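Local coordinates for putative cell adhesion protein (Parabacteroides distasonis, PDB 3LIU), which is a putative fimbrilin of the FimA/Mfa1 family and probably serves as a subunit of adhesive pili on the cell surface, at residues V172-D184 against P276-T288. Sequence-based numbering, arbitrary orientation.
Sequences VRDVASIALAGAD and PALNHEFYVYENT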
ATOM      1  N   VAL A 172       5.253 -10.267  -2.301  1.00 14.58           N
ATOM      2  CA  VAL A 172       5.037  -9.202  -1.352  1.00 12.38           C
ATOM      3  C   VAL A 172       4.042  -8.204  -1.895  1.00 13.26           C
ATOM      4  O   VAL A 172       4.181  -7.743  -3.017  1.00 13.55           O
ATOM      5  CB  VAL A 172       6.346  -8.482  -0.987  1.00 14.43           C
ATOM      6  CG1 VAL A 172       6.059  -7.348   0.043  1.00 12.37           C
ATOM      7  CG2 VAL A 172       7.339  -9.478  -0.444  1.00  6.54           C
ATOM      8  N   ARG A 173       3.044  -7.862  -1.089  1.00 13.54           N
ATOM      9  CA  ARG A 173       2.002  -6.929  -1.532  1.00 15.27           C
ATOM     10  C   ARG A 173       2.602  -5.590  -1.938  1.00 11.97           C
ATOM     11  O   ARG A 173       3.607  -5.171  -1.401  1.00 11.16           O
ATOM     12  CB  ARG A 173       0.958  -6.695  -0.452  1.00 13.84           C
ATOM     13  CG  ARG A 173       0.121  -7.905  -0.080  1.00 14.38           C
ATOM     14  CD  ARG A 173      -0.894  -7.527   1.011  1.00 16.35           C
ATOM     15  NE  ARG A 173      -1.630  -8.674   1.564  1.00 15.62           N
ATOM     16  CZ  ARG A 173      -1.158  -9.545   2.469  1.00 18.89           C
ATOM     17  NH1 ARG A 173       0.062  -9.453   2.922  1.00  9.81           N
ATOM     18  NH2 ARG A 173      -1.922 -10.539   2.922  1.00 16.58           N
ATOM     19  N   ASP A 174       1.946  -4.930  -2.885  1.00 11.85           N
ATOM     20  CA  ASP A 174       2.357  -3.635  -3.367  1.00 12.53           C
ATOM     21  C   ASP A 174       1.599  -2.506  -2.611  1.00 13.79           C
ATOM     22  O   ASP A 174       1.843  -1.340  -2.864  1.00 14.84           O
ATOM     23  CB  ASP A 174       2.103  -3.532  -4.886  1.00 15.31           C
ATOM     24  CG  ASP A 174       3.162  -4.265  -5.749  1.00 17.81           C
ATOM     25  OD1 ASP A 174       4.069  -4.950  -5.234  1.00 13.10           O
ATOM     26  OD2 ASP A 174       3.087  -4.127  -6.999  1.00 12.49           O
ATOM     27  N   VAL A 175       0.678  -2.843  -1.695  1.00 11.23           N
ATOM     28  CA  VAL A 175      -0.062  -1.855  -0.941  1.00 10.03           C
ATOM     29  C   VAL A 175       0.308  -1.975   0.564  1.00 11.86           C
ATOM     30  O   VAL A 175       0.862  -2.991   0.993  1.00 10.77           O
ATOM     31  CB  VAL A 175      -1.615  -1.984  -1.104  1.00  9.60           C
ATOM     32  CG1 VAL A 175      -2.080  -1.584  -2.509  1.00  8.04           C
ATOM     33  CG2 VAL A 175      -2.074  -3.391  -0.765  1.00 10.23           C
ATOM     34  N   ALA A 176      -0.035  -0.938   1.326  1.00 10.92           N
ATOM     35  CA  ALA A 176      -0.003  -0.907   2.806  1.00 10.07           C
ATOM     36  C   ALA A 176      -1.433  -0.803   3.286  1.00 13.71           C
ATOM     37  O   ALA A 176      -2.316  -0.363   2.524  1.00 11.95           O
ATOM     38  CB  ALA A 176       0.829   0.317   3.349  1.00 10.41           C
ATOM     39  N   SER A 177      -1.662  -1.189   4.554  1.00 10.91           N
ATOM     40  CA  SER A 177      -2.983  -1.137   5.153  1.00 12.01           C
ATOM     41  C   SER A 177      -2.951  -0.125   6.267  1.00 13.76           C
ATOM     42  O   SER A 177      -2.033  -0.173   7.090  1.00 11.67           O
ATOM     43  CB  SER A 177      -3.335  -2.493   5.744  1.00 10.83           C
ATOM     44  OG  SER A 177      -4.473  -2.384   6.600  1.00 12.27           O
ATOM     45  N   ILE A 178      -3.900   0.818   6.283  1.00 11.09           N
ATOM     46  CA  ILE A 178      -3.941   1.817   7.336  1.00  9.30           C
ATOM     47  C   ILE A 178      -5.296   1.746   8.019  1.00 11.27           C
ATOM     48  O   ILE A 178      -6.357   1.755   7.354  1.00 10.95           O
ATOM     49  CB  ILE A 178      -3.675   3.274   6.812  1.00 11.75           C
ATOM     50  CG1 ILE A 178      -2.302   3.377   6.170  1.00 11.36           C
ATOM     51  CG2 ILE A 178      -3.777   4.301   7.945  1.00 13.33           C
ATOM     52  CD1 ILE A 178      -1.990   4.760   5.471  1.00  7.13           C
ATOM     53  N   ALA A 179      -5.279   1.676   9.339  1.00 10.08           N
ATOM     54  CA  ALA A 179      -6.527   1.620  10.123  1.00 11.63           C
ATOM     55  C   ALA A 179      -6.404   2.383  11.425  1.00 13.59           C
ATOM     56  O   ALA A 179      -5.313   2.480  11.998  1.00 12.65           O
ATOM     57  CB  ALA A 179      -6.919   0.193  10.401  1.00 12.08           C
ATOM     58  N   LEU A 180      -7.536   2.947  11.856  1.00 12.20           N
ATOM     59  CA  LEU A 180      -7.700   3.550  13.149  1.00 12.30           C
ATOM     60  C   LEU A 180      -8.124   2.451  14.124  1.00 15.18           C
ATOM     61  O   LEU A 180      -9.235   1.895  14.018  1.00 15.29           O
ATOM     62  CB  LEU A 180      -8.778   4.661  13.119  1.00 11.75           C
ATOM     63  CG  LEU A 180      -9.031   5.393  14.444  1.00 13.16           C
ATOM     64  CD1 LEU A 180      -7.900   6.360  14.787  1.00  7.72           C
ATOM     65  CD2 LEU A 180     -10.400   6.103  14.467  1.00 11.79           C
ATOM     66  N   ALA A 181      -7.230   2.155  15.059  1.00 17.32           N
ATOM     67  CA  ALA A 181      -7.398   1.116  16.047  1.00 19.38           C
ATOM     68  C   ALA A 181      -8.175   1.661  17.234  1.00 20.29           C
ATOM     69  O   ALA A 181      -8.909   0.942  17.862  1.00 19.13           O
ATOM     70  CB  ALA A 181      -6.034   0.616  16.493  1.00 20.38           C
ATOM     71  N   GLY A 182      -8.030   2.928  17.549  1.00 21.45           N
ATOM     72  CA  GLY A 182      -8.888   3.509  18.604  1.00 22.04           C
ATOM     73  C   GLY A 182      -8.768   5.015  18.678  1.00 20.91           C
ATOM     74  O   GLY A 182      -7.816   5.589  18.174  1.00 19.73           O
ATOM     75  N   ALA A 183      -9.765   5.658  19.280  1.00 24.05           N
ATOM     76  CA  ALA A 183      -9.760   7.113  19.425  1.00 23.93           C
ATOM     77  C   ALA A 183     -10.471   7.511  20.689  1.00 25.61           C
ATOM     78  O   ALA A 183     -11.680   7.668  20.678  1.00 29.00           O
ATOM     79  CB  ALA A 183     -10.423   7.764  18.245  1.00 23.27           C
ATOM     80  N   ASP A 184      -9.728   7.676  21.780  1.00 23.85           N
ATOM     81  CA  ASP A 184     -10.323   8.105  23.048  1.00 24.17           C
ATOM     82  C   ASP A 184      -9.727   9.422  23.551  1.00 20.89           C
ATOM     83  O   ASP A 184      -8.934  10.034  22.866  1.00 20.50           O
ATOM     84  CB  ASP A 184     -10.199   6.998  24.104  1.00 28.20           C
ATOM     85  CG  ASP A 184      -8.778   6.506  24.279  1.00 36.85           C
ATOM     86  OD1 ASP A 184      -7.834   7.285  24.004  1.00 45.23           O
ATOM     87  OD2 ASP A 184      -8.612   5.334  24.698  1.00 56.41           O
ATOM     88  N   PRO A 276     -18.700   0.133  11.520  1.00 32.24           N
ATOM     89  CA  PRO A 276     -17.773   1.086  12.119  1.00 30.89           C
ATOM     90  C   PRO A 276     -16.614   1.499  11.224  1.00 27.63           C
ATOM     91  O   PRO A 276     -16.236   0.767  10.324  1.00 25.62           O
ATOM     92  CB  PRO A 276     -17.241   0.343  13.362  1.00 30.50           C
ATOM     93  CG  PRO A 276     -17.428  -1.111  13.062  1.00 32.13           C
ATOM     94  CD  PRO A 276     -18.478  -1.245  12.006  1.00 30.03           C
ATOM     95  N   ALA A 277     -16.083   2.692  11.506  1.00 27.02           N
ATOM     96  CA  ALA A 277     -14.894   3.226  10.885  1.00 27.62           C
ATOM     97  C   ALA A 277     -13.656   2.696  11.611  1.00 27.30           C
ATOM     98  O   ALA A 277     -12.575   2.610  11.043  1.00 24.98           O
ATOM     99  CB  ALA A 277     -14.934   4.757  10.921  1.00 24.85           C
ATOM    100  N   LEU A 278     -13.838   2.350  12.880  1.00 27.32           N
ATOM    101  CA  LEU A 278     -12.786   1.727  13.684  1.00 25.67           C
ATOM    102  C   LEU A 278     -12.384   0.365  13.133  1.00 21.84           C
ATOM    103  O   LEU A 278     -13.222  -0.466  12.822  1.00 21.48           O
ATOM    104  CB  LEU A 278     -13.261   1.538  15.129  1.00 24.10           C
ATOM    105  CG  LEU A 278     -13.180   2.716  16.080  1.00 28.55           C
ATOM    106  CD1 LEU A 278     -13.596   2.230  17.454  1.00 29.22           C
ATOM    107  CD2 LEU A 278     -11.765   3.286  16.109  1.00 28.92           C
ATOM    108  N   ASN A 279     -11.083   0.153  13.050  1.00 19.38           N
ATOM    109  CA  ASN A 279     -10.504  -1.007  12.458  1.00 19.72           C
ATOM    110  C   ASN A 279     -10.779  -1.217  10.959  1.00 15.97           C
ATOM    111  O   ASN A 279     -10.402  -2.214  10.423  1.00 16.08           O
ATOM    112  CB  ASN A 279     -10.871  -2.241  13.293  1.00 20.29           C
ATOM    113  CG  ASN A 279     -10.411  -2.098  14.740  1.00 23.24           C
ATOM    114  OD1 ASN A 279     -11.168  -2.319  15.671  1.00 34.06           O
ATOM    115  ND2 ASN A 279      -9.177  -1.695  14.922  1.00 23.49           N
ATOM    116  N   HIS A 280     -11.430  -0.283  10.285  1.00 15.39           N
ATOM    117  CA  HIS A 280     -11.610  -0.409   8.866  1.00 14.79           C
ATOM    118  C   HIS A 280     -10.260  -0.146   8.188  1.00 12.43           C
ATOM    119  O   HIS A 280      -9.605   0.890   8.422  1.00 16.63           O
ATOM    120  CB  HIS A 280     -12.636   0.595   8.361  1.00 15.28           C
ATOM    121  CG  HIS A 280     -12.776   0.589   6.884  1.00 13.23           C
ATOM    122  ND1 HIS A 280     -13.543  -0.345   6.218  1.00 16.71           N
ATOM    123  CD2 HIS A 280     -12.193   1.357   5.933  1.00 19.89           C
ATOM    124  CE1 HIS A 280     -13.457  -0.120   4.919  1.00 18.79           C
ATOM    125  NE2 HIS A 280     -12.638   0.896   4.717  1.00 26.43           N
ATOM    126  N   GLU A 281      -9.843  -1.064   7.343  1.00 13.82           N
ATOM    127  CA  GLU A 281      -8.525  -0.934   6.708  1.00 16.39           C
ATOM    128  C   GLU A 281      -8.623  -0.158   5.392  1.00 18.02           C
ATOM    129  O   GLU A 281      -9.531  -0.415   4.605  1.00 18.01           O
ATOM    130  CB  GLU A 281      -7.913  -2.296   6.452  1.00 17.19           C
ATOM    131  CG  GLU A 281      -7.442  -2.973   7.715  1.00 19.13           C
ATOM    132  CD  GLU A 281      -6.926  -4.387   7.484  1.00 22.58           C
ATOM    133  OE1 GLU A 281      -6.122  -4.637   6.542  1.00 20.03           O
ATOM    134  OE2 GLU A 281      -7.320  -5.252   8.270  1.00 19.19           O
ATOM    135  N   PHE A 282      -7.699   0.798   5.190  1.00 14.31           N
ATOM    136  CA  PHE A 282      -7.575   1.547   3.956  1.00 14.19           C
ATOM    137  C   PHE A 282      -6.292   1.100   3.290  1.00 14.05           C
ATOM    138  O   PHE A 282      -5.265   1.018   3.953  1.00 14.21           O
ATOM    139  CB  PHE A 282      -7.441   3.067   4.246  1.00 14.62           C
ATOM    140  CG  PHE A 282      -8.673   3.685   4.886  1.00 11.95           C
ATOM    141  CD1 PHE A 282      -9.805   3.971   4.130  1.00 14.14           C
ATOM    142  CD2 PHE A 282      -8.713   3.940   6.244  1.00 10.79           C
ATOM    143  CE1 PHE A 282     -10.959   4.558   4.734  1.00 12.20           C
ATOM    144  CE2 PHE A 282      -9.849   4.507   6.835  1.00 12.89           C
ATOM    145  CZ  PHE A 282     -10.964   4.823   6.066  1.00 15.51           C
ATOM    146  N   TYR A 283      -6.337   0.906   1.973  1.00 11.63           N
ATOM    147  CA  TYR A 283      -5.211   0.476   1.201  1.00 11.40           C
ATOM    148  C   TYR A 283      -4.636   1.636   0.400  1.00 12.94           C
ATOM    149  O   TYR A 283      -5.366   2.370  -0.285  1.00 11.41           O
ATOM    150  CB  TYR A 283      -5.601  -0.656   0.234  1.00 13.75           C
ATOM    151  CG  TYR A 283      -6.219  -1.874   0.848  1.00 13.52           C
ATOM    152  CD1 TYR A 283      -5.736  -2.398   2.064  1.00 20.75           C
ATOM    153  CD2 TYR A 283      -7.282  -2.525   0.229  1.00 18.29           C
ATOM    154  CE1 TYR A 283      -6.330  -3.509   2.656  1.00 20.81           C
ATOM    155  CE2 TYR A 283      -7.845  -3.657   0.790  1.00 21.77           C
ATOM    156  CZ  TYR A 283      -7.360  -4.150   1.992  1.00 21.81           C
ATOM    157  OH  TYR A 283      -7.934  -5.260   2.571  1.00 14.57           O
ATOM    158  N   VAL A 284      -3.310   1.760   0.461  1.00 12.76           N
ATOM    159  CA  VAL A 284      -2.622   2.890  -0.145  1.00 12.53           C
ATOM    160  C   VAL A 284      -1.320   2.347  -0.707  1.00 10.79           C
ATOM    161  O   VAL A 284      -0.876   1.250  -0.309  1.00 12.75           O
ATOM    162  CB  VAL A 284      -2.323   4.047   0.901  1.00 11.47           C
ATOM    163  CG1 VAL A 284      -3.581   4.641   1.459  1.00 11.60           C
ATOM    164  CG2 VAL A 284      -1.442   3.553   2.042  1.00 10.96           C
ATOM    165  N   TYR A 285      -0.695   3.093  -1.612  1.00 13.31           N
ATOM    166  CA  TYR A 285       0.648   2.738  -2.087  1.00 12.21           C
ATOM    167  C   TYR A 285       1.696   3.433  -1.191  1.00 11.72           C
ATOM    168  O   TYR A 285       1.364   4.275  -0.320  1.00 10.67           O
ATOM    169  CB  TYR A 285       0.854   3.107  -3.575  1.00 12.82           C
ATOM    170  CG  TYR A 285       0.061   2.299  -4.607  1.00 10.24           C
ATOM    171  CD1 TYR A 285      -0.124   0.929  -4.471  1.00 10.66           C
ATOM    172  CD2 TYR A 285      -0.453   2.910  -5.746  1.00  9.54           C
ATOM    173  CE1 TYR A 285      -0.809   0.196  -5.402  1.00 11.50           C
ATOM    174  CE2 TYR A 285      -1.154   2.153  -6.722  1.00 10.64           C
ATOM    175  CZ  TYR A 285      -1.331   0.825  -6.533  1.00  7.57           C
ATOM    176  OH  TYR A 285      -2.037   0.046  -7.412  1.00  7.21           O
ATOM    177  N   GLU A 286       2.962   3.127  -1.450  1.00 12.14           N
ATOM    178  CA  GLU A 286       4.039   3.732  -0.674  1.00 11.43           C
ATOM    179  C   GLU A 286       4.066   5.230  -0.848  1.00  9.16           C
ATOM    180  O   GLU A 286       3.818   5.765  -1.934  1.00 10.17           O
ATOM    181  CB  GLU A 286       5.418   3.170  -1.052  1.00  9.09           C
ATOM    182  CG  GLU A 286       5.572   1.674  -0.804  1.00 16.11           C
ATOM    183  CD  GLU A 286       7.023   1.206  -0.795  1.00 16.23           C
ATOM    184  OE1 GLU A 286       7.798   1.663  -1.666  1.00 14.43           O
ATOM    185  OE2 GLU A 286       7.358   0.320   0.045  1.00 12.31           O
ATOM    186  N   ASN A 287       4.341   5.892   0.260  1.00  9.91           N
ATOM    187  CA  ASN A 287       4.641   7.298   0.304  1.00 10.60           C
ATOM    188  C   ASN A 287       5.560   7.596   1.504  1.00 10.24           C
ATOM    189  O   ASN A 287       5.141   7.505   2.670  1.00 12.15           O
ATOM    190  CB  ASN A 287       3.369   8.116   0.414  1.00 11.98           C
ATOM    191  CG  ASN A 287       3.647   9.618   0.362  1.00 11.10           C
ATOM    192  OD1 ASN A 287       4.791  10.018   0.207  1.00 13.58           O
ATOM    193  ND2 ASN A 287       2.612  10.443   0.548  1.00  9.41           N
ATOM    194  N   THR A 288       6.812   7.852   1.205  1.00  8.42           N
ATOM    195  CA  THR A 288       7.797   8.273   2.195  1.00 12.01           C
ATOM    196  C   THR A 288       8.279   9.655   1.890  1.00 14.07           C
ATOM    197  O   THR A 288       8.759  10.350   2.774  1.00 14.53           O
ATOM    198  CB  THR A 288       9.019   7.322   2.260  1.00 12.91           C
ATOM    199  OG1 THR A 288       9.776   7.418   1.051  1.00 11.39           O
ATOM    200  CG2 THR A 288       8.529   5.881   2.464  1.00 11.32           C
TER
HETATM  201  O   HOH W   1       3.307   0.924  -3.412  1.00  7.96           O
HETATM  202  O   HOH W   2      -9.979   2.973  10.261  1.00 13.51           O
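Ser-177 and Glu-281 make the side-chain hydrogen bond of this antiparallel strand pair. With Ser-177 OG anti to its own N (chi1 166°), the hydroxyl donates to Glu-281 OE1 at 2.8 Å, meeting the carboxylate from above its plane. The other oxygen, OE2, forms a salt bridge with Lys-359. In this beta-rich FimA-type protein, short strand 282-284 adds to one edge of strand 172-185, whose other edge pairs in parallel with 358-366; the carboxylate thus bridges to that third strand. A glutamine in place of Glu-281 would probably weaken the hold on Lys-359, taking away the charge it pairs with here. On the opposite sheet face, Ile-178 CD1 meets Val-284 CG2 at 3.7 Å, crossing at about a right angle, while Phe-282 turns its ring edge to Ile-178 O. Toward one end, Val-175 CG1 lies 3.6 Å from Tyr-285 CE1; the phenol OH hydrogen-bonds to Glu-119. At the other, Leu-180 CD2 touches Leu-278 CD2 at 3.5 Å, and Asn-279 N, in the type II turn Ala-277 to His-280, hydrogen-bonds to Leu-180 O at 2.7 Å. Between these, Ala-176 with Val-284 and Ile-178 with Phe-282 are hydrogen-bonded pairs. One water takes the N-H of Leu-180 and donates to Ala-277 O and His-280 O, implying that solvent fills in between Leu-180 N and His-280 O, where the direct strand bond is missing.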